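Local coordinates for reticulocyte binding protein (Streptococcus agalactiae COH1, PDB 3FAW) that probably hydrolyses alpha-1,6-glycosidic links in pullulan and glycogen-like glucans, as a cell-wall-linked pullulanase of the alpha-amylase family, at residues Thr336-Asn341 and Leu643-Thr648; Tyr342-Asp347 and Ala572-Thr577. One frame throughout, in Å; residues are numbered along the deposited sequence. Where two conformers were deposited one is given.

Contact 1. Residues Thr336-Asn341 and Leu643-Thr648; sequences TSSDNN and LPNKAT. With CA (calcium ion), chain D.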
ATOM      1  N   THR A 336      -7.157   4.905 -23.313  1.00 16.25           N
ATOM      2  CA  THR A 336      -5.709   5.106 -23.396  1.00 16.55           C
ATOM      3  C   THR A 336      -5.035   4.559 -22.141  1.00 16.69           C
ATOM      4  O   THR A 336      -5.672   4.426 -21.096  1.00 18.59           O
ATOM      5  CB  THR A 336      -5.346   6.602 -23.539  1.00 16.76           C
ATOM      6  OG1 THR A 336      -5.856   7.334 -22.416  1.00 17.70           O
ATOM      7  CG2 THR A 336      -5.919   7.181 -24.825  1.00 16.14           C
ATOM      8  N   SER A 337      -3.748   4.247 -22.245  1.00 16.52           N
ATOM      9  CA  SER A 337      -2.995   3.697 -21.119  1.00 17.47           C
ATOM     10  C   SER A 337      -1.885   4.634 -20.625  1.00 17.82           C
ATOM     11  O   SER A 337      -1.044   4.238 -19.818  1.00 17.05           O
ATOM     12  CB  SER A 337      -2.414   2.335 -21.502  1.00 17.12           C
ATOM     13  OG  SER A 337      -1.573   2.442 -22.634  1.00 16.63           O
ATOM     14  N   SER A 338      -1.898   5.875 -21.103  1.00 18.12           N
ATOM     15  CA  SER A 338      -0.889   6.863 -20.736  1.00 18.52           C
ATOM     16  C   SER A 338      -1.446   8.275 -20.870  1.00 17.92           C
ATOM     17  O   SER A 338      -2.408   8.502 -21.604  1.00 16.99           O
ATOM     18  CB  SER A 338       0.346   6.726 -21.636  1.00 19.39           C
ATOM     19  OG  SER A 338       1.093   5.565 -21.310  1.00 25.17           O
ATOM     20  N   ASP A 339      -0.820   9.209 -20.153  1.00 17.68           N
ATOM     21  CA  ASP A 339      -1.091  10.643 -20.280  1.00 16.70           C
ATOM     22  C   ASP A 339      -2.533  10.986 -19.907  1.00 15.51           C
ATOM     23  O   ASP A 339      -3.240  11.657 -20.653  1.00 13.63           O
ATOM     24  CB  ASP A 339      -0.745  11.125 -21.701  1.00 17.98           C
ATOM     25  CG  ASP A 339      -0.612  12.641 -21.804  1.00 21.06           C
ATOM     26  OD1 ASP A 339      -0.446  13.322 -20.770  1.00 26.64           O
ATOM     27  OD2 ASP A 339      -0.670  13.154 -22.939  1.00 28.17           O
ATOM     28  N   ASN A 340      -2.955  10.511 -18.738  1.00 15.06           N
ATOM     29  CA  ASN A 340      -4.251  10.867 -18.172  1.00 14.17           C
ATOM     30  C   ASN A 340      -4.081  11.532 -16.814  1.00 13.31           C
ATOM     31  O   ASN A 340      -3.148  11.217 -16.077  1.00 15.66           O
ATOM     32  CB  ASN A 340      -5.123   9.623 -18.046  1.00 13.67           C
ATOM     33  CG  ASN A 340      -5.549   9.081 -19.397  1.00 13.93           C
ATOM     34  OD1 ASN A 340      -6.524   9.544 -19.976  1.00 13.28           O
ATOM     35  ND2 ASN A 340      -4.812   8.098 -19.904  1.00 14.30           N
ATOM     36  N   ASN A 341      -4.989  12.445 -16.485  1.00 13.55           N
ATOM     37  CA  ASN A 341      -4.998  13.091 -15.171  1.00 12.87           C
ATOM     38  C   ASN A 341      -5.192  12.062 -14.054  1.00 12.91           C
ATOM     39  O   ASN A 341      -4.819  12.300 -12.900  1.00 12.61           O
ATOM     40  CB  ASN A 341      -6.100  14.157 -15.101  1.00 12.58           C
ATOM     41  CG  ASN A 341      -5.969  15.065 -13.888  1.00 11.76           C
ATOM     42  OD1 ASN A 341      -4.748  15.458 -13.578  1.00 14.71           O
ATOM     43  ND2 ASN A 341      -6.959  15.419 -13.247  1.00  5.47           N
ATOM     44  N   LEU A 643       3.462  -0.392 -30.172  1.00 40.26           N
ATOM     45  CA  LEU A 643       2.718  -1.064 -29.103  1.00 39.58           C
ATOM     46  C   LEU A 643       2.120  -0.071 -28.109  1.00 38.42           C
ATOM     47  O   LEU A 643       2.749   0.939 -27.783  1.00 38.62           O
ATOM     48  CB  LEU A 643       3.618  -2.042 -28.342  1.00 39.63           C
ATOM     49  CG  LEU A 643       3.998  -3.329 -29.072  1.00 40.75           C
ATOM     50  CD1 LEU A 643       5.115  -4.057 -28.334  1.00 40.06           C
ATOM     51  CD2 LEU A 643       2.785  -4.234 -29.245  1.00 41.81           C
ATOM     52  N   PRO A 644       0.903  -0.361 -27.615  1.00 36.74           N
ATOM     53  CA  PRO A 644       0.307   0.479 -26.581  1.00 35.53           C
ATOM     54  C   PRO A 644       1.013   0.270 -25.248  1.00 33.98           C
ATOM     55  O   PRO A 644       1.514  -0.825 -24.977  1.00 34.08           O
ATOM     56  CB  PRO A 644      -1.143  -0.011 -26.517  1.00 35.58           C
ATOM     57  CG  PRO A 644      -1.096  -1.404 -27.000  1.00 35.60           C
ATOM     58  CD  PRO A 644       0.028  -1.488 -27.986  1.00 36.52           C
ATOM     59  N   ASN A 645       1.054   1.316 -24.431  1.00 31.89           N
ATOM     60  CA  ASN A 645       1.785   1.273 -23.170  1.00 30.92           C
ATOM     61  C   ASN A 645       1.145   0.312 -22.167  1.00 28.12           C
ATOM     62  O   ASN A 645      -0.075   0.317 -21.989  1.00 27.96           O
ATOM     63  CB  ASN A 645       1.872   2.676 -22.560  1.00 31.55           C
ATOM     64  CG  ASN A 645       2.806   2.739 -21.367  1.00 33.34           C
ATOM     65  OD1 ASN A 645       3.918   2.207 -21.403  1.00 33.17           O
ATOM     66  ND2 ASN A 645       2.359   3.396 -20.299  1.00 34.58           N
ATOM     67  N   LYS A 646       1.976  -0.517 -21.533  1.00 24.95           N
ATOM     68  CA  LYS A 646       1.550  -1.390 -20.432  1.00 22.91           C
ATOM     69  C   LYS A 646       0.398  -2.325 -20.807  1.00 20.84           C
ATOM     70  O   LYS A 646      -0.477  -2.610 -19.980  1.00 18.85           O
ATOM     71  CB  LYS A 646       1.168  -0.545 -19.207  1.00 23.93           C
ATOM     72  CG  LYS A 646       2.294   0.348 -18.673  1.00 24.64           C
ATOM     73  CD  LYS A 646       3.487  -0.465 -18.184  1.00 27.35           C
ATOM     74  CE  LYS A 646       4.518   0.416 -17.489  1.00 29.29           C
ATOM     75  NZ  LYS A 646       5.681  -0.380 -17.009  1.00 28.65           N
ATOM     76  N   ALA A 647       0.429  -2.823 -22.043  1.00 18.33           N
ATOM     77  CA  ALA A 647      -0.637  -3.662 -22.591  1.00 17.47           C
ATOM     78  C   ALA A 647      -0.156  -5.087 -22.856  1.00 17.75           C
ATOM     79  O   ALA A 647       1.023  -5.322 -23.139  1.00 18.26           O
ATOM     80  CB  ALA A 647      -1.173  -3.052 -23.870  1.00 16.44           C
ATOM     81  N   THR A 648      -1.087  -6.032 -22.763  1.00 17.17           N
ATOM     82  CA  THR A 648      -0.807  -7.444 -23.008  1.00 16.88           C
ATOM     83  C   THR A 648      -1.703  -7.933 -24.143  1.00 16.08           C
ATOM     84  O   THR A 648      -2.917  -7.729 -24.114  1.00 16.11           O
ATOM     85  CB  THR A 648      -1.056  -8.289 -21.737  1.00 16.16           C
ATOM     86  OG1 THR A 648      -0.079  -7.952 -20.743  1.00 17.75           O
ATOM     87  CG2 THR A 648      -0.987  -9.786 -22.041  1.00 15.21           C
TER
HETATM   88 CA    CA D   3      -1.571  10.260 -14.500  1.00 13.60          CA
HETATM   89  O   HOH W   1      -2.130  12.152 -13.019  1.00 11.44           O
HETATM   90  O   HOH W   2      -0.555  12.137 -16.160  1.00 11.41           O
HETATM   91  O   HOH W   3       0.688  10.905 -13.485  1.00  6.90           O
HETATM   92  O   HOH W   4      -0.964   8.201 -13.395  1.00  8.30           O
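S337 and S338 point their hydroxyls at one residue, N645, and meet it at two places, one firm and one weak. S337 OG donates to the backbone oxygen N645 O at 2.7 Å. The hydroxyl comes in at a C=O...O angle of 121° and is tilted somewhat from the carbonyl plane. This placement follows from chi1 of 58°, which sets OG between the backbone N and carbonyl carbon of S337. S338 OG meets the side-chain amide instead. N645 ND2 approaches it to 2.7 Å, but the N-H is bent and the bond is weak. S338 OG also gives a weak bond back to S337 O. N645 has CG anti to its backbone N (chi1 -171°), and its CB lies 3.2 Å from S338 OG and 3.5 Å from S337 OG. N645 is second in a type II beta turn, P644 to A647.

Within 336-341, N340 ND2 donates back to T336 OG1 at 2.8 Å, nearly straight and in the amide plane, and so spans the two serines. The backbone oxygen N340 O binds calcium at 2.4 Å. D665 also binds the metal, and its other carboxylate oxygen accepts from D339 N.

This loop-to-turn contact beside a calcium site joins the long loop between barrel strand 312-315 and helix 367-381 to the turn ahead of strand 647-649. That strand pairs antiparallel with strand 658-660, whose I660 packs against S337.

Contact 2. Residues Tyr342-Asp347 and Ala572-Thr577; sequences YNWGYD and AHDNLT. With CA (calcium ion), chain D.
The YNWGYD sequence of Y342-D347 is a signature of type I pullulanases. Here it meets H573-D574, which probably corresponds to the conserved His-Asp region of the alpha-amylase family. W344, Y346 and H573 form an aromatic cluster. The H573 ring stands edge-to-face on the six-membered ring of W344, with centroids 4.6 Å apart and planes at 79°. H573 CD2 does the touching, 3.6 Å from W344 CZ3 and toward the rim. The H573 chi1 of 73° sets CG between backbone N and carbonyl carbon and brings this edge onto the W344 face. W344 CZ2 also lies 3.2 Å from H573 O. The Y346 and H573 side chains approach each other from opposite directions. Their planes are 18° apart, but the rings are slid and barely overlap. The tip, Y346 OH, reaches H573 CE1 at 3.1 Å.

Y346 OH bonds to D389, and H573 ND1 to E272. N343 OD1 accepts from G345 N at 3.0 Å, an Asx turn. N343 ND2 donates to D347 OD2 in the amide plane.

Segment 342-347 follows strand 312-315, and H573-D574 follows strand 566-568, ahead of helix 578-586, whose N-cap is T577. R455 of strand 453-456 touches both Y346 and H573.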
ATOM      1  N   TYR A 342      -5.791  10.928 -14.414  1.00 12.26           N
ATOM      2  CA  TYR A 342      -5.898   9.771 -13.531  1.00 12.01           C
ATOM      3  C   TYR A 342      -4.565   9.394 -12.884  1.00 12.22           C
ATOM      4  O   TYR A 342      -3.516   9.467 -13.519  1.00 11.07           O
ATOM      5  CB  TYR A 342      -6.413   8.564 -14.319  1.00 11.17           C
ATOM      6  CG  TYR A 342      -6.679   7.370 -13.446  1.00 10.46           C
ATOM      7  CD1 TYR A 342      -7.903   7.213 -12.818  1.00  7.01           C
ATOM      8  CD2 TYR A 342      -5.695   6.410 -13.222  1.00  9.89           C
ATOM      9  CE1 TYR A 342      -8.152   6.131 -12.010  1.00  6.60           C
ATOM     10  CE2 TYR A 342      -5.935   5.320 -12.408  1.00  7.58           C
ATOM     11  CZ  TYR A 342      -7.167   5.187 -11.805  1.00  6.64           C
ATOM     12  OH  TYR A 342      -7.425   4.112 -10.991  1.00  8.30           O
ATOM     13  N   ASN A 343      -4.623   8.969 -11.625  1.00 13.04           N
ATOM     14  CA  ASN A 343      -3.436   8.520 -10.898  1.00 12.71           C
ATOM     15  C   ASN A 343      -3.872   7.603  -9.763  1.00 11.95           C
ATOM     16  O   ASN A 343      -4.776   7.960  -9.012  1.00 11.98           O
ATOM     17  CB  ASN A 343      -2.683   9.736 -10.345  1.00 12.24           C
ATOM     18  CG  ASN A 343      -1.257   9.421  -9.913  1.00 12.26           C
ATOM     19  OD1 ASN A 343      -0.913   8.282  -9.592  1.00 13.58           O
ATOM     20  ND2 ASN A 343      -0.416  10.450  -9.897  1.00  7.85           N
ATOM     21  N   TRP A 344      -3.246   6.428  -9.648  1.00 12.19           N
ATOM     22  CA  TRP A 344      -3.505   5.530  -8.513  1.00 11.65           C
ATOM     23  C   TRP A 344      -3.159   6.222  -7.200  1.00 11.99           C
ATOM     24  O   TRP A 344      -3.877   6.075  -6.213  1.00 13.68           O
ATOM     25  CB  TRP A 344      -2.701   4.223  -8.602  1.00 11.53           C
ATOM     26  CG  TRP A 344      -3.266   3.166  -9.500  1.00 13.03           C
ATOM     27  CD1 TRP A 344      -4.560   3.043  -9.926  1.00 12.10           C
ATOM     28  CD2 TRP A 344      -2.557   2.045 -10.048  1.00 13.81           C
ATOM     29  NE1 TRP A 344      -4.690   1.936 -10.727  1.00 11.10           N
ATOM     30  CE2 TRP A 344      -3.478   1.306 -10.821  1.00 14.13           C
ATOM     31  CE3 TRP A 344      -1.227   1.606  -9.976  1.00 13.39           C
ATOM     32  CZ2 TRP A 344      -3.116   0.146 -11.510  1.00 14.57           C
ATOM     33  CZ3 TRP A 344      -0.866   0.453 -10.668  1.00 13.88           C
ATOM     34  CH2 TRP A 344      -1.810  -0.261 -11.426  1.00 14.28           C
ATOM     35  N   GLY A 345      -2.042   6.949  -7.200  1.00 12.19           N
ATOM     36  CA  GLY A 345      -1.608   7.728  -6.043  1.00 12.12           C
ATOM     37  C   GLY A 345      -0.278   7.326  -5.427  1.00 12.89           C
ATOM     38  O   GLY A 345       0.029   7.743  -4.308  1.00 13.37           O
ATOM     39  N   TYR A 346       0.533   6.560  -6.158  1.00 13.94           N
ATOM     40  CA  TYR A 346       1.826   6.093  -5.647  1.00 14.50           C
ATOM     41  C   TYR A 346       2.963   7.055  -6.010  1.00 16.08           C
ATOM     42  O   TYR A 346       4.072   6.629  -6.331  1.00 15.59           O
ATOM     43  CB  TYR A 346       2.105   4.661  -6.130  1.00 14.85           C
ATOM     44  CG  TYR A 346       1.058   3.689  -5.638  1.00 13.77           C
ATOM     45  CD1 TYR A 346       1.043   3.270  -4.311  1.00 13.48           C
ATOM     46  CD2 TYR A 346       0.058   3.220  -6.485  1.00 17.25           C
ATOM     47  CE1 TYR A 346       0.074   2.397  -3.846  1.00 13.63           C
ATOM     48  CE2 TYR A 346      -0.918   2.346  -6.027  1.00 12.84           C
ATOM     49  CZ  TYR A 346      -0.902   1.939  -4.710  1.00 14.43           C
ATOM     50  OH  TYR A 346      -1.872   1.079  -4.258  1.00 14.59           O
ATOM     51  N   ASP A 347       2.668   8.356  -5.926  1.00 16.91           N
ATOM     52  CA  ASP A 347       3.651   9.430  -6.084  1.00 16.03           C
ATOM     53  C   ASP A 347       3.517  10.393  -4.894  1.00 14.87           C
ATOM     54  O   ASP A 347       3.058  11.527  -5.054  1.00 15.00           O
ATOM     55  CB  ASP A 347       3.404  10.179  -7.397  1.00 16.15           C
ATOM     56  CG  ASP A 347       3.354   9.253  -8.599  1.00 18.74           C
ATOM     57  OD1 ASP A 347       4.301   8.462  -8.782  1.00 23.66           O
ATOM     58  OD2 ASP A 347       2.369   9.320  -9.363  1.00 21.92           O
ATOM     59  N   ALA A 572      -5.417  -7.892  -7.801  1.00 11.58           N
ATOM     60  CA  ALA A 572      -5.351  -6.593  -7.133  1.00 11.26           C
ATOM     61  C   ALA A 572      -5.317  -5.509  -8.203  1.00 10.89           C
ATOM     62  O   ALA A 572      -5.428  -5.810  -9.388  1.00 10.03           O
ATOM     63  CB  ALA A 572      -4.123  -6.510  -6.252  1.00 10.59           C
ATOM     64  N   HIS A 573      -5.162  -4.255  -7.788  1.00 11.15           N
ATOM     65  CA  HIS A 573      -5.094  -3.136  -8.732  1.00 11.96           C
ATOM     66  C   HIS A 573      -3.930  -3.286  -9.719  1.00 12.72           C
ATOM     67  O   HIS A 573      -4.033  -2.851 -10.862  1.00 10.79           O
ATOM     68  CB  HIS A 573      -4.996  -1.802  -7.987  1.00 11.59           C
ATOM     69  CG  HIS A 573      -3.659  -1.560  -7.356  1.00 11.89           C
ATOM     70  ND1 HIS A 573      -3.374  -1.913  -6.054  1.00 10.67           N
ATOM     71  CD2 HIS A 573      -2.521  -1.025  -7.859  1.00 13.28           C
ATOM     72  CE1 HIS A 573      -2.122  -1.596  -5.781  1.00 14.17           C
ATOM     73  NE2 HIS A 573      -1.581  -1.056  -6.858  1.00 11.45           N
ATOM     74  N   ASP A 574      -2.836  -3.899  -9.260  1.00 14.52           N
ATOM     75  CA  ASP A 574      -1.643  -4.154 -10.081  0.50 14.20           C
ATOM     76  C   ASP A 574      -1.852  -5.348 -10.997  1.00 14.58           C
ATOM     77  O   ASP A 574      -2.611  -6.259 -10.659  1.00 15.75           O
ATOM     78  CB  ASP A 574      -0.426  -4.463  -9.197  0.50 14.99           C
ATOM     79  CG  ASP A 574       0.194  -3.229  -8.582  0.50 13.77           C
ATOM     80  OD1 ASP A 574       0.159  -2.153  -9.212  0.50 20.07           O
ATOM     81  OD2 ASP A 574       0.745  -3.347  -7.468  0.50 13.05           O
ATOM     82  N   ASN A 575      -1.166  -5.354 -12.142  1.00 13.23           N
ATOM     83  CA  ASN A 575      -1.186  -6.486 -13.083  1.00 13.75           C
ATOM     84  C   ASN A 575      -2.563  -6.706 -13.736  1.00 13.30           C
ATOM     85  O   ASN A 575      -3.486  -5.924 -13.508  1.00 15.32           O
ATOM     86  CB  ASN A 575      -0.663  -7.756 -12.394  1.00 13.31           C
ATOM     87  CG  ASN A 575       0.692  -7.543 -11.738  1.00 16.06           C
ATOM     88  OD1 ASN A 575       1.683  -7.262 -12.412  1.00 17.80           O
ATOM     89  ND2 ASN A 575       0.737  -7.672 -10.416  1.00 17.40           N
ATOM     90  N   LEU A 576      -2.698  -7.742 -14.567  1.00 13.29           N
ATOM     91  CA  LEU A 576      -3.980  -8.025 -15.237  1.00 13.23           C
ATOM     92  C   LEU A 576      -5.076  -8.366 -14.228  1.00 13.33           C
ATOM     93  O   LEU A 576      -4.799  -8.973 -13.192  1.00 14.13           O
ATOM     94  CB  LEU A 576      -3.842  -9.186 -16.231  1.00 13.11           C
ATOM     95  CG  LEU A 576      -2.939  -8.970 -17.451  1.00 12.86           C
ATOM     96  CD1 LEU A 576      -2.685 -10.292 -18.165  1.00 12.89           C
ATOM     97  CD2 LEU A 576      -3.543  -7.944 -18.403  1.00  7.70           C
ATOM     98  N   THR A 577      -6.315  -7.981 -14.534  1.00 13.38           N
ATOM     99  CA  THR A 577      -7.463  -8.395 -13.723  1.00 13.53           C
ATOM    100  C   THR A 577      -7.616  -9.917 -13.809  1.00 12.84           C
ATOM    101  O   THR A 577      -7.095 -10.549 -14.732  1.00 10.77           O
ATOM    102  CB  THR A 577      -8.798  -7.748 -14.170  1.00 13.43           C
ATOM    103  OG1 THR A 577      -9.198  -8.271 -15.443  1.00 13.10           O
ATOM    104  CG2 THR A 577      -8.693  -6.218 -14.241  1.00 12.52           C
TER
HETATM  105 CA    CA D   3      -1.571  10.260 -14.500  1.00 13.60          CA
HETATM  106  O   HOH W   1      -2.130  12.152 -13.019  1.00 11.44           O
HETATM  107  O   HOH W   2      -0.555  12.137 -16.160  1.00 11.41           O
HETATM  108  O   HOH W   3       0.688  10.905 -13.485  1.00  6.90           O
HETATM  109  O   HOH W   4      -0.964   8.201 -13.395  1.00  8.30           O

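Contacts 1 and 2 have centres about 12 Å apart and share one calcium ion. The metal takes N340 O from 336-341 and Y342 O, at 2.3 Å, from 342-347, so it grips the point where these consecutive segments join. D665 and four waters complete the seven ligands. The nearest W344 ring atom, CG, is 8.8 Å from the calcium. The residues just after strand 658-660 link the contacts: D662, S663 and Y664 pack on W344, while H661 bonds to the K646 backbone. T648 CB also touches L576 CD2 at 4.2 Å. Contact 2, at the probable active site, has its centre about 10 Å from that of the chain; contact 1 lies farther out, at about 22 Å.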